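Local coordinates for protein D-glyceraldehyde dehydrogenase (NADP(+)) (Thermoplasma acidophilum, PDB 5J77) that oxidises D-glyceraldehyde to (R)-glycerate with NADP(+) in the non-phosphorylated Entner-Doudoroff pathway, working as a homotetramer built as a dimer of dimers, at residues N403-G408 and I428-L433; A252-W257 and I282-L287. The protein carries 2 engineered substitutions. All blocks are in the same frame, centred on the assembly; numbering follows the deposited sequence.

Contact 1: residues N403-G408 and I428-L433. Engineered in segment 403-408: Asn405 (natural residue Ser).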
ATOM      1  N   ASN A 403     -14.509  27.229   5.435  1.00 43.02           N
ATOM      2  CA  ASN A 403     -13.208  27.086   6.096  1.00 41.61           C
ATOM      3  C   ASN A 403     -12.916  28.067   7.191  1.00 41.31           C
ATOM      4  O   ASN A 403     -11.983  27.909   7.912  1.00 42.13           O
ATOM      5  CB  ASN A 403     -12.065  27.105   5.102  1.00 43.00           C
ATOM      6  CG  ASN A 403     -12.193  26.054   4.045  1.00 43.10           C
ATOM      7  OD1 ASN A 403     -12.559  24.939   4.310  1.00 42.38           O
ATOM      8  ND2 ASN A 403     -11.859  26.409   2.847  1.00 43.07           N
ATOM      9  N   ASP A 404     -13.730  29.092   7.302  1.00 41.63           N
ATOM     10  CA  ASP A 404     -13.558  30.087   8.327  1.00 42.33           C
ATOM     11  C   ASP A 404     -14.258  29.531   9.555  1.00 42.89           C
ATOM     12  O   ASP A 404     -15.329  29.958   9.924  1.00 42.06           O
ATOM     13  CB  ASP A 404     -14.192  31.380   7.876  1.00 42.69           C
ATOM     14  CG  ASP A 404     -14.352  32.321   8.965  1.00 43.35           C
ATOM     15  OD1 ASP A 404     -13.418  32.455   9.738  1.00 43.10           O
ATOM     16  OD2 ASP A 404     -15.429  32.899   9.074  1.00 44.28           O
ATOM     17  N   ASN A 405     -13.595  28.575  10.176  1.00 42.45           N
ATOM     18  CA  ASN A 405     -14.111  27.774  11.249  1.00 43.75           C
ATOM     19  C   ASN A 405     -12.981  27.148  12.041  1.00 43.48           C
ATOM     20  O   ASN A 405     -12.106  26.576  11.459  1.00 43.98           O
ATOM     21  CB  ASN A 405     -14.789  26.665  10.452  1.00 44.32           C
ATOM     22  CG  ASN A 405     -15.764  25.821  11.224  1.00 46.68           C
ATOM     23  OD1 ASN A 405     -15.617  25.577  12.388  1.00 45.05           O
ATOM     24  ND2 ASN A 405     -16.743  25.315  10.514  1.00 47.81           N
ATOM     25  N   LYS A 406     -12.973  27.234  13.356  1.00 41.92           N
ATOM     26  CA  LYS A 406     -11.902  26.537  14.075  1.00 41.40           C
ATOM     27  C   LYS A 406     -12.043  24.975  14.083  1.00 40.49           C
ATOM     28  O   LYS A 406     -11.113  24.297  14.460  1.00 39.80           O
ATOM     29  CB  LYS A 406     -11.756  27.101  15.474  1.00 43.44           C
ATOM     30  CG  LYS A 406     -12.753  26.589  16.462  1.00 44.18           C
ATOM     31  CD  LYS A 406     -12.655  27.341  17.774  1.00 47.28           C
ATOM     32  CE  LYS A 406     -13.649  26.794  18.782  1.00 46.74           C
ATOM     33  NZ  LYS A 406     -13.858  27.714  19.936  1.00 48.34           N
ATOM     34  N   TYR A 407     -13.176  24.435  13.619  1.00 40.10           N
ATOM     35  CA  TYR A 407     -13.415  23.013  13.501  1.00 40.42           C
ATOM     36  C   TYR A 407     -13.231  22.575  12.079  1.00 39.96           C
ATOM     37  O   TYR A 407     -13.195  23.397  11.136  1.00 40.96           O
ATOM     38  CB  TYR A 407     -14.823  22.586  14.043  1.00 41.18           C
ATOM     39  CG  TYR A 407     -14.998  22.983  15.480  1.00 43.09           C
ATOM     40  CD1 TYR A 407     -14.437  22.228  16.512  1.00 45.69           C
ATOM     41  CD2 TYR A 407     -15.642  24.154  15.822  1.00 46.30           C
ATOM     42  CE1 TYR A 407     -14.565  22.597  17.868  1.00 46.51           C
ATOM     43  CE2 TYR A 407     -15.776  24.535  17.164  1.00 47.62           C
ATOM     44  CZ  TYR A 407     -15.220  23.752  18.176  1.00 48.92           C
ATOM     45  OH  TYR A 407     -15.319  24.124  19.485  1.00 54.32           O
ATOM     46  N   GLY A 408     -13.102  21.283  11.898  1.00 37.33           N
ATOM     47  CA  GLY A 408     -12.907  20.763  10.586  1.00 37.97           C
ATOM     48  C   GLY A 408     -13.255  19.336  10.334  1.00 35.64           C
ATOM     49  O   GLY A 408     -12.598  18.694   9.585  1.00 35.52           O
ATOM     50  N   ILE A 428     -12.528  22.377   0.131  1.00 41.64           N
ATOM     51  CA  ILE A 428     -13.220  22.267   1.415  1.00 40.55           C
ATOM     52  C   ILE A 428     -12.257  21.554   2.389  1.00 37.93           C
ATOM     53  O   ILE A 428     -12.056  20.382   2.296  1.00 35.48           O
ATOM     54  CB  ILE A 428     -14.565  21.526   1.258  1.00 41.19           C
ATOM     55  CG1 ILE A 428     -15.502  22.319   0.359  1.00 42.85           C
ATOM     56  CG2 ILE A 428     -15.222  21.257   2.600  1.00 40.84           C
ATOM     57  CD1 ILE A 428     -16.016  23.582   0.982  1.00 45.07           C
ATOM     58  N   ARG A 429     -11.654  22.299   3.287  1.00 37.20           N
ATOM     59  CA  ARG A 429     -10.690  21.759   4.214  1.00 37.57           C
ATOM     60  C   ARG A 429     -11.294  21.066   5.453  1.00 37.20           C
ATOM     61  O   ARG A 429     -11.084  21.469   6.571  1.00 35.77           O
ATOM     62  CB  ARG A 429      -9.677  22.830   4.614  1.00 38.15           C
ATOM     63  CG  ARG A 429      -8.901  23.412   3.451  1.00 40.22           C
ATOM     64  CD  ARG A 429      -7.741  22.553   3.010  1.00 39.08           C
ATOM     65  NE  ARG A 429      -6.656  22.694   3.952  1.00 38.93           N
ATOM     66  CZ  ARG A 429      -5.539  21.990   3.933  1.00 38.17           C
ATOM     67  NH1 ARG A 429      -5.349  21.091   3.002  1.00 35.76           N
ATOM     68  NH2 ARG A 429      -4.632  22.206   4.852  1.00 36.11           N
ATOM     69  N   PHE A 430     -12.026  20.004   5.183  1.00 36.63           N
ATOM     70  CA  PHE A 430     -12.696  19.217   6.185  1.00 35.75           C
ATOM     71  C   PHE A 430     -12.397  17.734   6.018  1.00 35.37           C
ATOM     72  O   PHE A 430     -12.250  17.245   4.914  1.00 33.72           O
ATOM     73  CB  PHE A 430     -14.220  19.465   6.128  1.00 35.72           C
ATOM     74  CG  PHE A 430     -14.636  20.765   6.734  1.00 36.43           C
ATOM     75  CD1 PHE A 430     -14.398  21.950   6.082  1.00 36.34           C
ATOM     76  CD2 PHE A 430     -15.239  20.809   7.968  1.00 35.94           C
ATOM     77  CE1 PHE A 430     -14.761  23.140   6.645  1.00 36.89           C
ATOM     78  CE2 PHE A 430     -15.590  22.006   8.536  1.00 36.63           C
ATOM     79  CZ  PHE A 430     -15.351  23.172   7.872  1.00 36.83           C
ATOM     80  N   GLY A 431     -12.308  17.036   7.136  1.00 34.88           N
ATOM     81  CA  GLY A 431     -12.045  15.595   7.105  1.00 35.04           C
ATOM     82  C   GLY A 431     -13.077  14.806   6.300  1.00 34.83           C
ATOM     83  O   GLY A 431     -12.739  13.797   5.678  1.00 37.03           O
ATOM     84  N   GLU A 432     -14.350  15.203   6.368  1.00 34.44           N
ATOM     85  CA  GLU A 432     -15.398  14.501   5.606  1.00 33.74           C
ATOM     86  C   GLU A 432     -16.230  15.490   4.839  1.00 32.88           C
ATOM     87  O   GLU A 432     -16.701  16.477   5.401  1.00 33.28           O
ATOM     88  CB  GLU A 432     -16.274  13.665   6.507  1.00 33.63           C
ATOM     89  CG  GLU A 432     -15.498  12.596   7.318  1.00 34.76           C
ATOM     90  CD  GLU A 432     -16.381  11.834   8.308  1.00 35.80           C
ATOM     91  OE1 GLU A 432     -17.500  12.365   8.711  1.00 33.43           O
ATOM     92  OE2 GLU A 432     -15.928  10.718   8.661  1.00 33.67           O
ATOM     93  N   LEU A 433     -16.433  15.197   3.561  1.00 31.99           N
ATOM     94  CA  LEU A 433     -17.280  16.009   2.715  1.00 33.49           C
ATOM     95  C   LEU A 433     -18.297  15.071   2.182  1.00 33.77           C
ATOM     96  O   LEU A 433     -17.936  14.183   1.408  1.00 33.02           O
ATOM     97  CB  LEU A 433     -16.518  16.719   1.571  1.00 34.62           C
ATOM     98  CG  LEU A 433     -17.395  17.385   0.488  1.00 36.97           C
ATOM     99  CD1 LEU A 433     -18.348  18.417   1.063  1.00 38.50           C
ATOM    100  CD2 LEU A 433     -16.583  18.078  -0.557  1.00 39.06           C
TER
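The loop between helix 395-403 and strand 410-414 packs against Phe430, in the run that leaves helix 418-427 for edge strand 432-435. Asn403 OD1 accepts the backbone N of Arg429 at 3.0 Å, with the donor tilted 29° from the carbonyl plane; its ND2 goes to the backbone O of Arg427, so one amide grips the chain just where helix 418-427 ends. With CG anti to its carbonyl carbon (chi1 -76°), the Phe430 ring swings toward the loop. Asn403 OD1 lies at the ring edge, 3.7 Å from CE1; ND2 of the engineered Asn405 comes to the rim in the ring plane, 3.7 Å from CZ, and is itself bonded to Lys251 O. OD1 of this substituted residue accepts Tyr407 N at 3.0 Å, closing an Asx turn. Gly408 passes close to the ring, C to Phe430 CD2 3.4 Å, before its O receives Gly431 N at 3.0 Å in a nearly straight bond (170°). An alanine in place of Phe430 is likely to leave a gap between the Asn403 and Asn405 amides and Gly408. Arg429 leads its guanidinium off to Pro138 O of the second subunit, with whose chain Glu432 and Leu433 continue the sheet.

Contact 2: residues A252-W257 and I282-L287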
ATOM      1  N   ALA A 252     -20.062  21.441  11.296  1.00 36.35           N
ATOM      2  CA  ALA A 252     -20.198  21.114   9.907  1.00 36.59           C
ATOM      3  C   ALA A 252     -20.965  22.191   9.153  1.00 38.44           C
ATOM      4  O   ALA A 252     -22.029  22.575   9.583  1.00 40.88           O
ATOM      5  CB  ALA A 252     -20.836  19.770   9.715  1.00 34.69           C
ATOM      6  N   PRO A 253     -20.374  22.732   8.058  1.00 38.26           N
ATOM      7  CA  PRO A 253     -21.186  23.588   7.172  1.00 39.20           C
ATOM      8  C   PRO A 253     -22.008  22.721   6.247  1.00 38.42           C
ATOM      9  O   PRO A 253     -21.494  21.714   5.742  1.00 37.83           O
ATOM     10  CB  PRO A 253     -20.129  24.382   6.381  1.00 39.58           C
ATOM     11  CG  PRO A 253     -18.847  23.590   6.474  1.00 38.52           C
ATOM     12  CD  PRO A 253     -18.962  22.671   7.655  1.00 37.66           C
ATOM     13  N   PHE A 254     -23.263  23.095   6.057  1.00 39.07           N
ATOM     14  CA  PHE A 254     -24.202  22.414   5.162  1.00 39.24           C
ATOM     15  C   PHE A 254     -24.503  23.366   3.968  1.00 40.57           C
ATOM     16  O   PHE A 254     -25.263  24.312   4.129  1.00 39.38           O
ATOM     17  CB  PHE A 254     -25.495  22.062   5.941  1.00 38.80           C
ATOM     18  CG  PHE A 254     -26.366  21.048   5.245  1.00 39.22           C
ATOM     19  CD1 PHE A 254     -27.159  21.410   4.172  1.00 41.27           C
ATOM     20  CD2 PHE A 254     -26.357  19.714   5.632  1.00 38.50           C
ATOM     21  CE1 PHE A 254     -27.945  20.475   3.500  1.00 41.00           C
ATOM     22  CE2 PHE A 254     -27.137  18.762   4.981  1.00 38.66           C
ATOM     23  CZ  PHE A 254     -27.914  19.139   3.889  1.00 40.35           C
ATOM     24  N   MET A 255     -23.951  23.050   2.788  1.00 40.45           N
ATOM     25  CA  MET A 255     -23.936  23.932   1.636  1.00 41.70           C
ATOM     26  C   MET A 255     -24.837  23.440   0.507  1.00 41.81           C
ATOM     27  O   MET A 255     -24.686  22.302   0.032  1.00 39.76           O
ATOM     28  CB  MET A 255     -22.520  24.080   1.128  1.00 42.56           C
ATOM     29  CG  MET A 255     -21.600  24.703   2.163  1.00 43.20           C
ATOM     30  SD  MET A 255     -19.865  24.405   1.794  1.00 45.87           S
ATOM     31  CE  MET A 255     -19.657  22.656   2.167  1.00 45.59           C
ATOM     32  N   VAL A 256     -25.794  24.302   0.122  1.00 41.50           N
ATOM     33  CA  VAL A 256     -26.831  23.972  -0.879  1.00 42.20           C
ATOM     34  C   VAL A 256     -26.734  24.951  -2.042  1.00 43.12           C
ATOM     35  O   VAL A 256     -27.145  26.105  -1.916  1.00 42.73           O
ATOM     36  CB  VAL A 256     -28.262  23.949  -0.299  1.00 42.01           C
ATOM     37  CG1 VAL A 256     -29.248  23.448  -1.345  1.00 43.07           C
ATOM     38  CG2 VAL A 256     -28.367  23.058   0.951  1.00 40.82           C
ATOM     39  N   TRP A 257     -26.159  24.464  -3.137  1.00 42.88           N
ATOM     40  CA  TRP A 257     -25.846  25.272  -4.350  1.00 44.80           C
ATOM     41  C   TRP A 257     -27.148  25.486  -5.097  1.00 46.75           C
ATOM     42  O   TRP A 257     -28.112  24.745  -4.853  1.00 46.80           O
ATOM     43  CB  TRP A 257     -24.696  24.627  -5.236  1.00 43.36           C
ATOM     44  CG  TRP A 257     -24.162  25.662  -6.305  1.00 44.99           C
ATOM     45  CD1 TRP A 257     -24.308  25.595  -7.673  1.00 44.85           C
ATOM     46  CD2 TRP A 257     -23.532  26.924  -6.039  1.00 44.69           C
ATOM     47  NE1 TRP A 257     -23.838  26.726  -8.243  1.00 46.39           N
ATOM     48  CE2 TRP A 257     -23.357  27.563  -7.279  1.00 46.87           C
ATOM     49  CE3 TRP A 257     -23.129  27.576  -4.869  1.00 44.41           C
ATOM     50  CZ2 TRP A 257     -22.772  28.822  -7.401  1.00 48.28           C
ATOM     51  CZ3 TRP A 257     -22.556  28.794  -4.964  1.00 46.37           C
ATOM     52  CH2 TRP A 257     -22.380  29.433  -6.243  1.00 48.32           C
ATOM     53  N   ILE A 282     -20.892  15.168  13.588  1.00 38.41           N
ATOM     54  CA  ILE A 282     -21.053  15.530  12.171  1.00 37.04           C
ATOM     55  C   ILE A 282     -22.415  16.177  11.879  1.00 36.16           C
ATOM     56  O   ILE A 282     -22.899  16.228  10.713  1.00 35.83           O
ATOM     57  CB  ILE A 282     -20.865  14.311  11.273  1.00 36.84           C
ATOM     58  CG1 ILE A 282     -21.974  13.273  11.508  1.00 36.95           C
ATOM     59  CG2 ILE A 282     -19.481  13.713  11.532  1.00 36.39           C
ATOM     60  CD1 ILE A 282     -21.911  12.142  10.501  1.00 37.98           C
ATOM     61  N   ALA A 283     -23.023  16.676  12.932  1.00 34.40           N
ATOM     62  CA  ALA A 283     -24.274  17.412  12.768  1.00 34.37           C
ATOM     63  C   ALA A 283     -24.105  18.656  11.907  1.00 34.38           C
ATOM     64  O   ALA A 283     -23.126  19.373  12.015  1.00 33.66           O
ATOM     65  CB  ALA A 283     -24.830  17.812  14.108  1.00 33.69           C
ATOM     66  N   ALA A 284     -25.093  18.908  11.068  1.00 36.14           N
ATOM     67  CA  ALA A 284     -25.216  20.195  10.354  1.00 37.03           C
ATOM     68  C   ALA A 284     -25.236  21.254  11.441  1.00 38.26           C
ATOM     69  O   ALA A 284     -26.100  21.191  12.322  1.00 37.49           O
ATOM     70  CB  ALA A 284     -26.509  20.243   9.587  1.00 37.85           C
ATOM     71  N   GLU A 285     -24.230  22.135  11.441  1.00 37.70           N
ATOM     72  CA  GLU A 285     -24.140  23.222  12.428  1.00 39.03           C
ATOM     73  C   GLU A 285     -24.147  24.653  11.830  1.00 39.64           C
ATOM     74  O   GLU A 285     -24.093  25.649  12.573  1.00 39.04           O
ATOM     75  CB  GLU A 285     -22.871  23.019  13.296  1.00 38.93           C
ATOM     76  CG  GLU A 285     -22.904  21.842  14.261  1.00 38.34           C
ATOM     77  CD  GLU A 285     -23.059  22.205  15.738  1.00 38.48           C
ATOM     78  OE1 GLU A 285     -23.000  23.392  16.092  1.00 36.81           O
ATOM     79  OE2 GLU A 285     -23.216  21.264  16.594  1.00 39.66           O
ATOM     80  N   ARG A 286     -24.178  24.736  10.500  1.00 41.51           N
ATOM     81  CA  ARG A 286     -24.289  25.988   9.749  1.00 43.42           C
ATOM     82  C   ARG A 286     -24.935  25.656   8.434  1.00 41.65           C
ATOM     83  O   ARG A 286     -24.567  24.666   7.819  1.00 39.78           O
ATOM     84  CB  ARG A 286     -22.913  26.540   9.377  1.00 46.00           C
ATOM     85  CG  ARG A 286     -22.085  27.113  10.506  1.00 48.22           C
ATOM     86  CD  ARG A 286     -20.754  27.431   9.893  1.00 50.29           C
ATOM     87  NE  ARG A 286     -19.737  27.935  10.795  1.00 53.46           N
ATOM     88  CZ  ARG A 286     -18.502  28.272  10.396  1.00 56.53           C
ATOM     89  NH1 ARG A 286     -18.150  28.143   9.110  1.00 54.68           N
ATOM     90  NH2 ARG A 286     -17.606  28.729  11.289  1.00 58.62           N
ATOM     91  N   LEU A 287     -25.836  26.508   7.973  1.00 41.67           N
ATOM     92  CA  LEU A 287     -26.550  26.273   6.730  1.00 42.08           C
ATOM     93  C   LEU A 287     -26.270  27.450   5.801  1.00 43.24           C
ATOM     94  O   LEU A 287     -26.471  28.638   6.168  1.00 43.80           O
ATOM     95  CB  LEU A 287     -28.041  26.114   7.032  1.00 43.40           C
ATOM     96  CG  LEU A 287     -28.977  25.897   5.831  1.00 44.31           C
ATOM     97  CD1 LEU A 287     -28.509  24.727   4.950  1.00 43.26           C
ATOM     98  CD2 LEU A 287     -30.455  25.772   6.286  1.00 44.49           C
TER
HETATM   99  O   HOH W   1     -20.745  19.383  13.301  1.00 32.64           O
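Strands 252-256 and 284-287 are the parallel pair of a beta-alpha-beta crossover through helix 262-274, and the bonds between them start at Ala252. Its O takes two neighbouring N-H groups: Glu285 N at 2.9 Å, in the carbonyl plane, and Arg286 N at 3.2 Å, a weak bond bent to 125°. Beside it, Ala252 N gives its hydrogen to a water that donates in turn to Ala283 O (2.7 Å), so one water links the two chains where the pairing begins. That same Ala283 O lies 3.3 Å from Ala252 CB. Farther along, Phe254 N reaches Arg286 O at 2.7 Å, close to head-on to the carbonyl (C=O...N angle 161°), and the proline before it has no N-H to offer.

The polar side chains find their partners beyond the pair. Arg286, stretched out along its chain, gives NE to Phe378 O and NH2 to Asp404 O. Glu285, bent at chi2, holds Lys251 NZ in a salt bridge and receives the backbone N of Ile382 and Phe383, residues that probably help bind NADP(+).

On the face opposite Pro253 and Arg286, Phe254 and Leu287 run alongside each other in the same direction. Both have CG anti to N (chi1 -164° and 178°), and Leu287 CD1 sits 3.7 Å from Phe254 CD1, while Ala284 CB approaches ring atom CD2 of Phe254 at 4.0 Å.

Helix 262-274 covers this apolar face, with Leu269 against Phe254 and Leu287 and Ala272 against Ala284. Helix 395-403 packs on Pro253 and Met255, and strands 410-414 and 386-392 flank the pair within the sheet.

How the contacts relate
Both contacts are buried and belong to the same mixed sheet. Contact 2 joins two adjacent inner strands, whereas contact 1 gathers connecting loops near the edge strand 432-435. Their chemistry follows their place: contact 2 relies on backbone bonds and an apolar face under a helix, contact 1 on asparagine amides at the edge of one aromatic ring and a single backbone-to-backbone bond. No other chain touches contact 2, but contact 1 reaches the second subunit. They meet where Arg286 NH2 approaches Asp404 O at 2.9 Å, probably a hydrogen bond, and where Pro253 CD packs 3.5 Å from Phe430 CE2, so that loop 403-408 and Phe430 lie against the inner strands.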